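Local atomic coordinates of citrate synthase (Thermotoga maritima, PDB entry 2P2W), a protein that probably catalyses the condensation of oxaloacetate with acetyl-CoA and water to give citrate and CoA, a reaction of the tricarboxylic acid cycle. Residues Arg29-Val33 / Glu34-Glu38; Glu76-Gly79 / Ile80-His83; Lys86-Tyr90 / Ile91-Lys95. All coordinates share one frame; numbering follows the deposited sequence.

Interaction 1: residues Arg29-Val33 / Glu34-Glu38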
ATOM      1  N   ARG A  29      -7.766  11.088 -21.220  1.00 21.30           N
ATOM      2  CA  ARG A  29      -7.110  12.178 -21.935  1.00 22.18           C
ATOM      3  C   ARG A  29      -8.000  12.782 -23.029  1.00 23.10           C
ATOM      4  O   ARG A  29      -7.553  13.016 -24.156  1.00 24.37           O
ATOM      5  CB  ARG A  29      -5.776  11.703 -22.530  1.00 20.23           C
ATOM      6  CG  ARG A  29      -4.701  11.423 -21.473  1.00 21.01           C
ATOM      7  CD  ARG A  29      -3.367  11.043 -22.108  1.00 21.48           C
ATOM      8  NE  ARG A  29      -2.400  10.532 -21.136  1.00 21.29           N
ATOM      9  CZ  ARG A  29      -1.752  11.278 -20.245  1.00 23.63           C
ATOM     10  NH1 ARG A  29      -1.962  12.587 -20.187  1.00 25.32           N
ATOM     11  NH2 ARG A  29      -0.882  10.714 -19.417  1.00 22.31           N
ATOM     12  N   GLY A  30      -9.267  13.016 -22.692  1.00 22.64           N
ATOM     13  CA  GLY A  30     -10.192  13.630 -23.637  1.00 23.00           C
ATOM     14  C   GLY A  30     -11.080  12.732 -24.487  1.00 24.10           C
ATOM     15  O   GLY A  30     -12.071  13.201 -25.058  1.00 25.41           O
ATOM     16  N   ILE A  31     -10.742  11.453 -24.584  1.00 21.74           N
ATOM     17  CA  ILE A  31     -11.531  10.526 -25.389  1.00 21.90           C
ATOM     18  C   ILE A  31     -12.480   9.703 -24.521  1.00 22.39           C
ATOM     19  O   ILE A  31     -12.078   9.153 -23.490  1.00 22.68           O
ATOM     20  CB  ILE A  31     -10.615   9.559 -26.180  1.00 21.79           C
ATOM     21  CG1 ILE A  31      -9.665  10.357 -27.077  1.00 22.30           C
ATOM     22  CG2 ILE A  31     -11.459   8.611 -27.029  1.00 19.42           C
ATOM     23  CD1 ILE A  31      -8.746   9.487 -27.929  1.00 22.56           C
ATOM     24  N   PRO A  32     -13.757   9.605 -24.929  1.00 22.36           N
ATOM     25  CA  PRO A  32     -14.751   8.837 -24.172  1.00 22.66           C
ATOM     26  C   PRO A  32     -14.276   7.393 -24.016  1.00 22.04           C
ATOM     27  O   PRO A  32     -13.831   6.775 -24.982  1.00 21.68           O
ATOM     28  CB  PRO A  32     -16.005   8.939 -25.041  1.00 23.69           C
ATOM     29  CG  PRO A  32     -15.832  10.261 -25.726  1.00 24.77           C
ATOM     30  CD  PRO A  32     -14.372  10.228 -26.115  1.00 22.92           C
ATOM     31  N   VAL A  33     -14.374   6.858 -22.803  1.00 21.18           N
ATOM     32  CA  VAL A  33     -13.927   5.493 -22.541  1.00 21.54           C
ATOM     33  C   VAL A  33     -14.619   4.433 -23.408  1.00 22.83           C
ATOM     34  O   VAL A  33     -13.987   3.448 -23.800  1.00 20.76           O
ATOM     35  CB  VAL A  33     -14.109   5.126 -21.043  1.00 20.77           C
ATOM     36  CG1 VAL A  33     -15.590   4.999 -20.709  1.00 20.80           C
ATOM     37  CG2 VAL A  33     -13.357   3.835 -20.726  1.00 19.27           C
ATOM     38  N   GLU A  34     -15.903   4.622 -23.714  1.00 23.03           N
ATOM     39  CA  GLU A  34     -16.607   3.637 -24.537  1.00 25.16           C
ATOM     40  C   GLU A  34     -16.092   3.620 -25.972  1.00 24.89           C
ATOM     41  O   GLU A  34     -16.157   2.595 -26.644  1.00 24.42           O
ATOM     42  CB  GLU A  34     -18.126   3.871 -24.528  1.00 27.18           C
ATOM     43  CG  GLU A  34     -18.551   5.308 -24.598  1.00 31.66           C
ATOM     44  CD  GLU A  34     -18.576   5.959 -23.229  1.00 31.38           C
ATOM     45  OE1 GLU A  34     -19.499   5.657 -22.432  1.00 35.41           O
ATOM     46  OE2 GLU A  34     -17.667   6.759 -22.948  1.00 29.99           O
ATOM     47  N   GLU A  35     -15.585   4.749 -26.450  1.00 25.09           N
ATOM     48  CA  GLU A  35     -15.043   4.785 -27.800  1.00 25.93           C
ATOM     49  C   GLU A  35     -13.812   3.884 -27.851  1.00 24.52           C
ATOM     50  O   GLU A  35     -13.642   3.084 -28.774  1.00 23.55           O
ATOM     51  CB  GLU A  35     -14.648   6.207 -28.188  1.00 30.79           C
ATOM     52  CG  GLU A  35     -15.727   6.967 -28.913  1.00 37.08           C
ATOM     53  CD  GLU A  35     -15.205   7.587 -30.191  1.00 42.49           C
ATOM     54  OE1 GLU A  35     -14.700   8.731 -30.132  1.00 44.60           O
ATOM     55  OE2 GLU A  35     -15.294   6.926 -31.250  1.00 43.28           O
ATOM     56  N   LEU A  36     -12.952   4.019 -26.847  1.00 21.55           N
ATOM     57  CA  LEU A  36     -11.743   3.207 -26.784  1.00 20.78           C
ATOM     58  C   LEU A  36     -12.087   1.736 -26.555  1.00 19.67           C
ATOM     59  O   LEU A  36     -11.542   0.853 -27.218  1.00 20.23           O
ATOM     60  CB  LEU A  36     -10.825   3.728 -25.670  1.00 20.33           C
ATOM     61  CG  LEU A  36     -10.263   5.126 -25.946  1.00 19.31           C
ATOM     62  CD1 LEU A  36      -9.697   5.740 -24.683  1.00 19.50           C
ATOM     63  CD2 LEU A  36      -9.195   5.022 -27.028  1.00 20.89           C
ATOM     64  N   ALA A  37     -13.003   1.470 -25.630  1.00 19.21           N
ATOM     65  CA  ALA A  37     -13.391   0.093 -25.331  1.00 20.38           C
ATOM     66  C   ALA A  37     -13.914  -0.628 -26.575  1.00 21.93           C
ATOM     67  O   ALA A  37     -13.730  -1.835 -26.737  1.00 20.86           O
ATOM     68  CB  ALA A  37     -14.452   0.074 -24.233  1.00 20.81           C
ATOM     69  N   GLU A  38     -14.563   0.129 -27.452  1.00 23.31           N
ATOM     70  CA  GLU A  38     -15.130  -0.422 -28.675  1.00 25.33           C
ATOM     71  C   GLU A  38     -14.142  -0.507 -29.838  1.00 24.53           C
ATOM     72  O   GLU A  38     -14.070  -1.525 -30.528  1.00 25.13           O
ATOM     73  CB  GLU A  38     -16.329   0.428 -29.098  1.00 28.28           C
ATOM     74  CG  GLU A  38     -16.995  -0.013 -30.388  1.00 33.26           C
ATOM     75  CD  GLU A  38     -18.016   0.994 -30.881  1.00 36.92           C
ATOM     76  OE1 GLU A  38     -18.777   1.527 -30.047  1.00 39.64           O
ATOM     77  OE2 GLU A  38     -18.058   1.252 -32.104  1.00 40.83           O
TER

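Interaction 2: residues Glu76-Gly79 / Ile80-His83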
ATOM      1  N   GLU A  76      14.388 -17.226 -11.265  1.00 33.41           N
ATOM      2  CA  GLU A  76      14.289 -17.360  -9.815  1.00 35.80           C
ATOM      3  C   GLU A  76      12.841 -17.286  -9.337  1.00 34.37           C
ATOM      4  O   GLU A  76      12.460 -17.964  -8.382  1.00 33.11           O
ATOM      5  CB  GLU A  76      15.117 -16.272  -9.130  1.00 38.57           C
ATOM      6  CG  GLU A  76      14.538 -14.878  -9.264  1.00 45.18           C
ATOM      7  CD  GLU A  76      15.592 -13.800  -9.119  1.00 49.35           C
ATOM      8  OE1 GLU A  76      16.742 -14.139  -8.763  1.00 51.36           O
ATOM      9  OE2 GLU A  76      15.272 -12.617  -9.366  1.00 52.39           O
ATOM     10  N   ALA A  77      12.040 -16.461 -10.003  1.00 32.59           N
ATOM     11  CA  ALA A  77      10.635 -16.317  -9.641  1.00 31.52           C
ATOM     12  C   ALA A  77       9.935 -17.648  -9.855  1.00 31.24           C
ATOM     13  O   ALA A  77       9.090 -18.057  -9.059  1.00 28.43           O
ATOM     14  CB  ALA A  77       9.980 -15.235 -10.493  1.00 30.74           C
ATOM     15  N   LEU A  78      10.299 -18.329 -10.934  1.00 31.40           N
ATOM     16  CA  LEU A  78       9.699 -19.613 -11.245  1.00 32.57           C
ATOM     17  C   LEU A  78      10.021 -20.606 -10.133  1.00 31.95           C
ATOM     18  O   LEU A  78       9.193 -21.440  -9.772  1.00 32.83           O
ATOM     19  CB  LEU A  78      10.221 -20.119 -12.591  1.00 33.43           C
ATOM     20  CG  LEU A  78       9.207 -20.913 -13.413  1.00 35.04           C
ATOM     21  CD1 LEU A  78       7.925 -20.101 -13.553  1.00 34.34           C
ATOM     22  CD2 LEU A  78       9.790 -21.237 -14.783  1.00 35.24           C
ATOM     23  N   GLY A  79      11.226 -20.505  -9.583  1.00 31.54           N
ATOM     24  CA  GLY A  79      11.617 -21.398  -8.507  1.00 31.54           C
ATOM     25  C   GLY A  79      10.728 -21.212  -7.291  1.00 31.46           C
ATOM     26  O   GLY A  79      10.323 -22.181  -6.648  1.00 33.52           O
ATOM     27  N   ILE A  80      10.423 -19.956  -6.977  1.00 28.10           N
ATOM     28  CA  ILE A  80       9.572 -19.622  -5.841  1.00 25.87           C
ATOM     29  C   ILE A  80       8.140 -20.110  -6.062  1.00 25.24           C
ATOM     30  O   ILE A  80       7.498 -20.600  -5.137  1.00 24.56           O
ATOM     31  CB  ILE A  80       9.558 -18.094  -5.610  1.00 26.35           C
ATOM     32  CG1 ILE A  80      10.877 -17.662  -4.968  1.00 27.63           C
ATOM     33  CG2 ILE A  80       8.371 -17.695  -4.754  1.00 25.87           C
ATOM     34  CD1 ILE A  80      11.356 -16.294  -5.414  1.00 28.75           C
ATOM     35  N   LEU A  81       7.650 -19.973  -7.290  1.00 23.70           N
ATOM     36  CA  LEU A  81       6.290 -20.391  -7.633  1.00 25.11           C
ATOM     37  C   LEU A  81       5.962 -21.812  -7.188  1.00 26.27           C
ATOM     38  O   LEU A  81       4.924 -22.059  -6.570  1.00 24.80           O
ATOM     39  CB  LEU A  81       6.067 -20.287  -9.144  1.00 23.98           C
ATOM     40  CG  LEU A  81       4.728 -20.825  -9.660  1.00 24.76           C
ATOM     41  CD1 LEU A  81       3.595 -19.951  -9.152  1.00 24.47           C
ATOM     42  CD2 LEU A  81       4.729 -20.861 -11.178  1.00 24.37           C
ATOM     43  N   TYR A  82       6.857 -22.741  -7.501  1.00 27.11           N
ATOM     44  CA  TYR A  82       6.620 -24.156  -7.206  1.00 29.54           C
ATOM     45  C   TYR A  82       6.746 -24.514  -5.708  1.00 30.35           C
ATOM     46  O   TYR A  82       6.626 -25.669  -5.311  1.00 29.57           O
ATOM     47  CB  TYR A  82       7.572 -25.008  -8.059  1.00 32.82           C
ATOM     48  CG  TYR A  82       7.015 -25.148  -9.440  1.00 35.55           C
ATOM     49  CD1 TYR A  82       5.936 -25.996  -9.676  1.00 38.01           C
ATOM     50  CD2 TYR A  82       7.545 -24.403 -10.497  1.00 38.39           C
ATOM     51  CE1 TYR A  82       5.376 -26.085 -10.947  1.00 40.51           C
ATOM     52  CE2 TYR A  82       6.991 -24.495 -11.770  1.00 40.79           C
ATOM     53  CZ  TYR A  82       5.912 -25.335 -11.997  1.00 41.28           C
ATOM     54  OH  TYR A  82       5.343 -25.422 -13.256  1.00 45.25           O
ATOM     55  N   HIS A  83       7.020 -23.490  -4.862  1.00 28.84           N
ATOM     56  CA  HIS A  83       7.091 -23.742  -3.420  1.00 30.18           C
ATOM     57  C   HIS A  83       5.992 -22.967  -2.662  1.00 29.21           C
ATOM     58  O   HIS A  83       5.964 -22.909  -1.441  1.00 28.26           O
ATOM     59  CB  HIS A  83       8.474 -23.316  -2.897  1.00 32.68           C
ATOM     60  CG  HIS A  83       9.561 -24.224  -3.441  1.00 36.99           C
ATOM     61  ND1 HIS A  83      10.329 -23.892  -4.511  1.00 39.53           N
ATOM     62  CD2 HIS A  83       9.966 -25.485  -2.975  1.00 38.56           C
ATOM     63  CE1 HIS A  83      11.156 -24.946  -4.694  1.00 40.18           C
ATOM     64  NE2 HIS A  83      10.962 -25.916  -3.790  1.00 40.47           N
TER

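Interaction 3: residues Lys86-Tyr90 / Ile91-Lys95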
ATOM      1  N   LYS A  86      -1.023 -23.610  -2.892  1.00 25.39           N
ATOM      2  CA  LYS A  86      -1.852 -23.570  -4.091  1.00 26.32           C
ATOM      3  C   LYS A  86      -3.228 -22.955  -3.859  1.00 26.03           C
ATOM      4  O   LYS A  86      -4.100 -23.030  -4.724  1.00 27.03           O
ATOM      5  CB  LYS A  86      -2.018 -24.985  -4.653  1.00 27.00           C
ATOM      6  CG  LYS A  86      -0.726 -25.605  -5.162  1.00 28.99           C
ATOM      7  CD  LYS A  86      -0.966 -27.021  -5.658  1.00 31.79           C
ATOM      8  CE  LYS A  86       0.266 -27.586  -6.343  1.00 33.90           C
ATOM      9  NZ  LYS A  86       1.447 -27.593  -5.438  1.00 37.52           N
ATOM     10  N   ASN A  87      -3.423 -22.332  -2.705  1.00 25.64           N
ATOM     11  CA  ASN A  87      -4.721 -21.741  -2.403  1.00 26.71           C
ATOM     12  C   ASN A  87      -4.653 -20.256  -2.075  1.00 25.62           C
ATOM     13  O   ASN A  87      -5.463 -19.755  -1.299  1.00 24.25           O
ATOM     14  CB  ASN A  87      -5.356 -22.488  -1.230  1.00 29.15           C
ATOM     15  CG  ASN A  87      -4.616 -22.255   0.067  1.00 32.56           C
ATOM     16  OD1 ASN A  87      -3.385 -22.266   0.102  1.00 32.85           O
ATOM     17  ND2 ASN A  87      -5.362 -22.046   1.146  1.00 36.15           N
ATOM     18  N   LEU A  88      -3.690 -19.552  -2.660  1.00 22.87           N
ATOM     19  CA  LEU A  88      -3.548 -18.122  -2.411  1.00 22.96           C
ATOM     20  C   LEU A  88      -4.525 -17.307  -3.253  1.00 21.49           C
ATOM     21  O   LEU A  88      -4.961 -17.748  -4.315  1.00 21.15           O
ATOM     22  CB  LEU A  88      -2.121 -17.666  -2.736  1.00 24.02           C
ATOM     23  CG  LEU A  88      -0.967 -18.315  -1.976  1.00 25.65           C
ATOM     24  CD1 LEU A  88       0.360 -17.831  -2.555  1.00 25.47           C
ATOM     25  CD2 LEU A  88      -1.072 -17.970  -0.497  1.00 25.90           C
ATOM     26  N   HIS A  89      -4.869 -16.117  -2.766  1.00 20.48           N
ATOM     27  CA  HIS A  89      -5.752 -15.219  -3.503  1.00 20.67           C
ATOM     28  C   HIS A  89      -4.840 -14.589  -4.560  1.00 19.63           C
ATOM     29  O   HIS A  89      -3.684 -14.261  -4.273  1.00 18.38           O
ATOM     30  CB  HIS A  89      -6.323 -14.147  -2.565  1.00 21.75           C
ATOM     31  CG  HIS A  89      -7.339 -13.249  -3.207  1.00 24.29           C
ATOM     32  ND1 HIS A  89      -6.993 -12.216  -4.053  1.00 22.72           N
ATOM     33  CD2 HIS A  89      -8.692 -13.224  -3.117  1.00 23.97           C
ATOM     34  CE1 HIS A  89      -8.088 -11.591  -4.452  1.00 25.03           C
ATOM     35  NE2 HIS A  89      -9.131 -12.183  -3.899  1.00 24.67           N
ATOM     36  N   TYR A  90      -5.344 -14.422  -5.777  1.00 19.19           N
ATOM     37  CA  TYR A  90      -4.525 -13.862  -6.853  1.00 18.72           C
ATOM     38  C   TYR A  90      -3.924 -12.478  -6.605  1.00 19.89           C
ATOM     39  O   TYR A  90      -2.820 -12.197  -7.074  1.00 20.19           O
ATOM     40  CB  TYR A  90      -5.312 -13.896  -8.166  1.00 19.01           C
ATOM     41  CG  TYR A  90      -5.390 -15.293  -8.736  1.00 20.27           C
ATOM     42  CD1 TYR A  90      -4.363 -15.795  -9.537  1.00 22.23           C
ATOM     43  CD2 TYR A  90      -6.451 -16.143  -8.415  1.00 22.05           C
ATOM     44  CE1 TYR A  90      -4.386 -17.109 -10.003  1.00 21.86           C
ATOM     45  CE2 TYR A  90      -6.482 -17.461  -8.874  1.00 21.95           C
ATOM     46  CZ  TYR A  90      -5.444 -17.935  -9.667  1.00 22.28           C
ATOM     47  OH  TYR A  90      -5.454 -19.239 -10.112  1.00 21.61           O
ATOM     48  N   ILE A  91      -4.623 -11.616  -5.874  1.00 19.59           N
ATOM     49  CA  ILE A  91      -4.072 -10.294  -5.581  1.00 19.64           C
ATOM     50  C   ILE A  91      -2.789 -10.473  -4.761  1.00 20.33           C
ATOM     51  O   ILE A  91      -1.797  -9.765  -4.972  1.00 18.47           O
ATOM     52  CB  ILE A  91      -5.069  -9.413  -4.775  1.00 19.63           C
ATOM     53  CG1 ILE A  91      -6.200  -8.918  -5.688  1.00 18.76           C
ATOM     54  CG2 ILE A  91      -4.334  -8.223  -4.146  1.00 20.10           C
ATOM     55  CD1 ILE A  91      -5.759  -7.948  -6.786  1.00 18.82           C
ATOM     56  N   ASP A  92      -2.810 -11.424  -3.828  1.00 20.27           N
ATOM     57  CA  ASP A  92      -1.640 -11.686  -2.993  1.00 21.55           C
ATOM     58  C   ASP A  92      -0.502 -12.273  -3.821  1.00 21.53           C
ATOM     59  O   ASP A  92       0.670 -11.981  -3.576  1.00 21.80           O
ATOM     60  CB  ASP A  92      -1.994 -12.632  -1.841  1.00 22.08           C
ATOM     61  CG  ASP A  92      -2.878 -11.969  -0.797  1.00 25.42           C
ATOM     62  OD1 ASP A  92      -2.893 -10.722  -0.747  1.00 25.18           O
ATOM     63  OD2 ASP A  92      -3.544 -12.687  -0.026  1.00 26.79           O
ATOM     64  N   VAL A  93      -0.855 -13.100  -4.800  1.00 19.90           N
ATOM     65  CA  VAL A  93       0.135 -13.708  -5.681  1.00 20.44           C
ATOM     66  C   VAL A  93       0.887 -12.593  -6.404  1.00 19.84           C
ATOM     67  O   VAL A  93       2.118 -12.626  -6.514  1.00 20.15           O
ATOM     68  CB  VAL A  93      -0.549 -14.638  -6.716  1.00 20.28           C
ATOM     69  CG1 VAL A  93       0.459 -15.102  -7.756  1.00 21.15           C
ATOM     70  CG2 VAL A  93      -1.152 -15.842  -5.998  1.00 22.31           C
ATOM     71  N   LEU A  94       0.141 -11.600  -6.885  1.00 19.73           N
ATOM     72  CA  LEU A  94       0.739 -10.459  -7.573  1.00 19.79           C
ATOM     73  C   LEU A  94       1.706  -9.716  -6.645  1.00 20.82           C
ATOM     74  O   LEU A  94       2.801  -9.340  -7.059  1.00 20.69           O
ATOM     75  CB  LEU A  94      -0.351  -9.500  -8.064  1.00 19.59           C
ATOM     76  CG  LEU A  94      -1.145  -9.942  -9.300  1.00 19.81           C
ATOM     77  CD1 LEU A  94      -2.338  -9.019  -9.519  1.00 17.89           C
ATOM     78  CD2 LEU A  94      -0.230  -9.936 -10.512  1.00 19.01           C
ATOM     79  N   LYS A  95       1.301  -9.508  -5.392  1.00 20.58           N
ATOM     80  CA  LYS A  95       2.154  -8.814  -4.425  1.00 20.17           C
ATOM     81  C   LYS A  95       3.499  -9.514  -4.299  1.00 19.88           C
ATOM     82  O   LYS A  95       4.561  -8.884  -4.351  1.00 19.96           O
ATOM     83  CB  LYS A  95       1.510  -8.793  -3.038  1.00 20.61           C
ATOM     84  CG  LYS A  95       0.300  -7.899  -2.876  1.00 21.23           C
ATOM     85  CD  LYS A  95      -0.228  -8.090  -1.469  1.00 24.68           C
ATOM     86  CE  LYS A  95      -1.652  -7.604  -1.314  1.00 25.86           C
ATOM     87  NZ  LYS A  95      -2.171  -8.006   0.023  1.00 26.34           N
TER
HETATM   88  O   HOH W   1      -4.130 -15.347  -0.206  1.00 27.66           O

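Interaction 1: residues Arg29-Val33 / Glu34-Glu38
Ile31 and Leu36 meet through one methyl group: CG2 of Ile31 comes within 3.8 Å of CG of Leu36, and the two side chains cross at about a right angle. Because CG2 is the branch of Ile31 anti to the backbone N (chi1 -58°, measured to CG1), it is this methyl that faces Leu36, with Leu36 CD1 slightly farther off. Glu34 takes the other side of the turn. Its CG stands between the backbone N and the carbonyl carbon, and a bend at chi2 (-85°) folds the chain back, bringing OE2 3.4 Å from CB of Pro32 and 3.5 Å from CG1 of Val33. These are van der Waals contacts of a carboxylate oxygen with carbon.

The backbone provides the evidence for the motif: a short strand, 31-32, running directly into helix 33-39 with Pro32 as N-cap residue. Pro32 O receives two weak hydrogen bonds, from Glu35 N at 3.1 Å and from Leu36 N at 3.4 Å; the first is also bent, with an N-H...O angle of 131°. The first full-strength helical bond follows, Ala37 N to Val33 O at 2.9 Å. CB of Ala37 lies 3.4 Å from that same carbonyl oxygen.

Farther out, strand 25-28 supports the corner, with Tyr28 against both Val33 and Leu36, while Phe48 of helix 42-51 packs on Ile31. OE2 of Glu35 forms a salt bridge with Lys39, one turn along the helix. Val355 of the second subunit packs on Ile31 and Pro32, and Tyr357 of that subunit on Glu35 and Leu36, placing the strand-to-helix corner at the dimer interface.

Interaction 2: residues Glu76-Gly79 / Ile80-His83
Residues Glu76-Leu81 keep helical backbone angles, and two i to i+4 hydrogen bonds join the halves, Ile80 N to Glu76 O at 3.2 Å and Leu81 N to Ala77 O at 3.0 Å. At Tyr82 the psi angle opens to 2°, which takes the chain out of the helix. His83 then turns its ring back over the last turn: ND1 donates to the carbonyl oxygen of Gly79 across 2.7 Å, with an N-H...O angle of 151°. The acceptor lies near the ring plane, at the edge that carries ND1, so the bond fixes the rotation of the imidazole. It also identifies ND1 as the protonated nitrogen on this side of the ring. With CG anti to its own carbonyl carbon (chi1 -68°), the ring lies on the side from which Gly79 O can be met, in place of a backbone N-H.

Tyr82 turns an edge toward the carbonyl of Leu78, four residues earlier: CD2 lies 3.5 Å from Leu78 O, which sits near the plane of the ring. Leu78 and Leu81 touch more loosely, CD1 of the first against CD2 of the second at 4.1 Å. CB of Leu81 comes nearer the backbone, 3.4 Å from Leu78 O, while on another side of the helix CD1 of Ile80 reaches 3.6 Å from Glu76 O.

Leu81 also packs on Phe97 of helix 90-98 and on Tyr128, Tyr129 and Tyr132 of helix 110-133; the ring of Tyr82 meets that of Tyr132 nearly perpendicularly. His83 stacks on His83 of the second subunit. This is the C-terminal end of helix 75-81, where a side-chain hydrogen bond to a last-turn carbonyl takes the place of a backbone one at the dimer interface.

Interaction 3: residues Lys86-Tyr90 / Ile91-Lys95
A histidine N-cap begins helix 90-98: His89 stands just before the helix and accepts, through ND1, a hydrogen bond from Ile91 N, two residues on. The distance is 3.0 Å and the N-H...N angle 156°. The donor lies at the ring edge, tilted 17° from the ring plane. In that bond ND1 is the acceptor, and at the far edge NE2 is hydrogen-bonded to OE1 of Glu216, so both ring nitrogens are engaged. CG anti to the backbone N (chi1 -175°) sets the imidazole beside Ile91, the two side chains pointing the same way, with CE1 3.5 Å from CG1 of Ile91.

The His89 carbonyl serves the helix start too. Its oxygen takes a bond from Val93 N at 3.1 Å, with the donor in the carbonyl plane, and a weaker, strongly bent one from Asp92 N. Tyr90 O accepts from Leu94 N, the next bond of the series. On the residue before the cap, CB of Leu88 packs against CG2 of Val93 at 3.9 Å, so Leu88 is held against the first turn, as in a hydrophobic staple.

Surrounding helices close in on this buried start: the ring of Tyr90 meets Tyr129 of helix 110-133 edge-to-face, and Lys207 of helix 195-207 makes a salt bridge with OD2 of Asp92. The Asp92 carboxylate is shared among several groups. Lys95 NZ lies 2.9 Å from Asp92 OD1 in a salt bridge, meeting that oxygen nearly along its C-O axis. Lys95 NZ is also hydrogen-bonded to Ser197 of the other subunit. A water that accepts from His89 N donates to Asp92 OD2, the water oxygen lying 2.7 Å from OD2.

From the N terminus, interaction 1 comes first, closing the turn from strand 31-32 into helix 33-39. Interaction 2 finishes helix 75-81, and interaction 3 begins helix 90-98 a few residues later. Each is a short-range contact, so they stand in series, and none nests within or crosses another. Helices 75-81 and 90-98 follow each other in the chain, and interactions 2 and 3 mark the two ends of the connection between them, their centres about 13 Å apart; both reach helix 110-133. Interaction 1 lies on the opposite side of the chain's centre, about 39 Å from interaction 2 and 31 Å from interaction 3 between centres. All three touch the second subunit, at separate places.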